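Local atomic coordinates of Ro sixty-related protein, RSR (Deinococcus radiodurans, PDB entry 2NVO), a protein that binds small RNAs that accumulate during recovery from ultraviolet irradiation and contributes to the resistance of the bacterium to ultraviolet light. Residues A158-T163 with A170-K175. Sequence-based numbering, arbitrary orientation.
Sequences ANVYET and ALWAVK
With CG of Trp172 set anti to its own carbonyl carbon (chi1 -74°), the indole reaches from helix 166-175 to helix 151-163 and presents its six-membered ring to Val160 and Tyr161. Tyr161 takes the same kind of first torsion (chi1 -64°), which, although the side chain leaves the flank of its helix, brings CE1 against the tryptophan. The CE3, CZ3 and CH2 side of the six-membered ring does the touching: CH2 of Trp172 meets CG1 of Val160 at 3.9 Å, and CZ3 of Trp172 lies 3.9 Å from CE1 of Tyr161. CE1 of Tyr161 approaches at the edge of the indole, near its plane, and lies 4.0 Å from CE3 of Trp172. The ring planes meet at 79° with centroids 6.0 Å apart, an oblique pair. The contact is small, buried and wholly apolar; the two aromatic side chains together bridge the 10.1 Å between CA of Tyr161 and CA of Trp172. Both helices belong to the TROVE domain, whose HEAT-like repeats build a horseshoe, and follow one another across a short connection, within a region that probably takes part in RNA binding, although this contact is buried interhelical packing. Leu136 of helix 133-143 touches all three side chains, Leu126 and Pro127 of helix 116-129 pack on Val160, and helices 184-191 and 198-209 supply further neighbours to Tyr161 and Trp172.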
loop_
_atom_site.group_PDB
_atom_site.type_symbol
_atom_site.label_atom_id
_atom_site.label_comp_id
_atom_site.label_asym_id
_atom_site.label_seq_id
_atom_site.Cartn_x
_atom_site.Cartn_y
_atom_site.Cartn_z
ATOM N N ALA A 158 -9.707 19.752 -18.670
ATOM C CA ALA A 158 -11.138 20.052 -18.617
ATOM C C ALA A 158 -11.969 18.778 -18.746
ATOM O O ALA A 158 -12.981 18.614 -18.069
ATOM C CB ALA A 158 -11.534 21.058 -19.710
ATOM N N ASN A 159 -11.543 17.877 -19.620
ATOM C CA ASN A 159 -12.278 16.632 -19.832
ATOM C C ASN A 159 -12.390 15.812 -18.544
ATOM O O ASN A 159 -13.393 15.135 -18.304
ATOM C CB ASN A 159 -11.649 15.823 -20.955
ATOM C CG ASN A 159 -12.417 14.552 -21.265
ATOM O OD1 ASN A 159 -13.642 14.564 -21.461
ATOM N ND2 ASN A 159 -11.699 13.443 -21.310
ATOM N N VAL A 160 -11.372 15.912 -17.694
ATOM C CA VAL A 160 -11.399 15.235 -16.409
ATOM C C VAL A 160 -12.578 15.696 -15.558
ATOM O O VAL A 160 -13.298 14.871 -14.996
ATOM C CB VAL A 160 -10.072 15.424 -15.627
ATOM C CG1 VAL A 160 -10.201 14.848 -14.227
ATOM C CG2 VAL A 160 -8.942 14.753 -16.367
ATOM N N TYR A 161 -12.782 17.008 -15.468
ATOM C CA TYR A 161 -13.872 17.551 -14.660
ATOM C C TYR A 161 -15.236 17.356 -15.317
ATOM O O TYR A 161 -16.233 17.112 -14.642
ATOM C CB TYR A 161 -13.643 19.034 -14.377
ATOM C CG TYR A 161 -12.406 19.302 -13.546
ATOM C CD1 TYR A 161 -12.406 19.081 -12.172
ATOM C CD2 TYR A 161 -11.243 19.778 -14.137
ATOM C CE1 TYR A 161 -11.265 19.336 -11.402
ATOM C CE2 TYR A 161 -10.108 20.029 -13.389
ATOM C CZ TYR A 161 -10.123 19.799 -12.025
ATOM O OH TYR A 161 -8.990 20.054 -11.282
ATOM N N GLU A 162 -15.270 17.459 -16.638
ATOM C CA GLU A 162 -16.531 17.338 -17.374
ATOM C C GLU A 162 -17.058 15.903 -17.396
ATOM O O GLU A 162 -18.242 15.666 -17.670
ATOM C CB GLU A 162 -16.356 17.880 -18.791
ATOM C CG GLU A 162 -16.182 19.390 -18.829
ATOM C CD GLU A 162 -15.676 19.882 -20.160
ATOM O OE1 GLU A 162 -15.388 19.029 -21.024
ATOM O OE2 GLU A 162 -15.564 21.119 -20.344
ATOM N N THR A 163 -16.179 14.951 -17.099
ATOM C CA THR A 163 -16.536 13.532 -17.110
ATOM C C THR A 163 -17.011 13.044 -15.735
ATOM O O THR A 163 -17.644 11.995 -15.614
ATOM C CB THR A 163 -15.341 12.677 -17.577
ATOM O OG1 THR A 163 -15.062 12.961 -18.950
ATOM C CG2 THR A 163 -15.630 11.196 -17.425
ATOM N N ALA A 170 -18.292 16.899 -5.915
ATOM C CA ALA A 170 -18.559 17.440 -4.587
ATOM C C ALA A 170 -17.538 16.895 -3.603
ATOM O O ALA A 170 -17.060 17.612 -2.720
ATOM C CB ALA A 170 -19.972 17.088 -4.137
ATOM N N LEU A 171 -17.211 15.617 -3.778
ATOM C CA LEU A 171 -16.217 14.942 -2.961
ATOM C C LEU A 171 -14.857 15.611 -3.117
ATOM O O LEU A 171 -14.177 15.894 -2.127
ATOM C CB LEU A 171 -16.127 13.464 -3.355
ATOM C CG LEU A 171 -15.034 12.642 -2.662
ATOM C CD1 LEU A 171 -15.327 12.505 -1.176
ATOM C CD2 LEU A 171 -14.870 11.268 -3.313
ATOM N N TRP A 172 -14.467 15.862 -4.365
ATOM C CA TRP A 172 -13.208 16.549 -4.649
ATOM C C TRP A 172 -13.232 17.938 -4.032
ATOM O O TRP A 172 -12.209 18.421 -3.548
ATOM C CB TRP A 172 -12.964 16.664 -6.155
ATOM C CG TRP A 172 -12.564 15.372 -6.823
ATOM C CD1 TRP A 172 -12.800 14.103 -6.371
ATOM C CD2 TRP A 172 -11.886 15.230 -8.077
ATOM N NE1 TRP A 172 -12.297 13.182 -7.258
ATOM C CE2 TRP A 172 -11.736 13.849 -8.318
ATOM C CE3 TRP A 172 -11.393 16.139 -9.023
ATOM C CZ2 TRP A 172 -11.114 13.353 -9.463
ATOM C CZ3 TRP A 172 -10.781 15.645 -10.165
ATOM C CH2 TRP A 172 -10.636 14.267 -10.370
ATOM N N ALA A 173 -14.405 18.569 -4.031
ATOM C CA ALA A 173 -14.533 19.938 -3.529
ATOM C C ALA A 173 -14.260 20.050 -2.029
ATOM O O ALA A 173 -13.857 21.112 -1.547
ATOM C CB ALA A 173 -15.909 20.509 -3.857
ATOM N N VAL A 174 -14.485 18.962 -1.297
ATOM C CA VAL A 174 -14.362 18.999 0.157
ATOM C C VAL A 174 -13.154 18.212 0.659
ATOM O O VAL A 174 -12.662 18.446 1.757
ATOM C CB VAL A 174 -15.634 18.459 0.851
ATOM C CG1 VAL A 174 -16.846 19.287 0.465
ATOM C CG2 VAL A 174 -15.857 17.002 0.501
ATOM N N LYS A 175 -12.675 17.281 -0.149
ATOM C CA LYS A 175 -11.643 16.361 0.302
ATOM C C LYS A 175 -10.315 16.506 -0.451
ATOM O O LYS A 175 -9.245 16.338 0.139
ATOM C CB LYS A 175 -12.163 14.917 0.245
ATOM C CG LYS A 175 -11.080 13.849 0.239
ATOM C CD LYS A 175 -11.660 12.482 -0.111
ATOM C CE LYS A 175 -11.484 11.487 1.017
ATOM N NZ LYS A 175 -10.092 10.959 1.025
#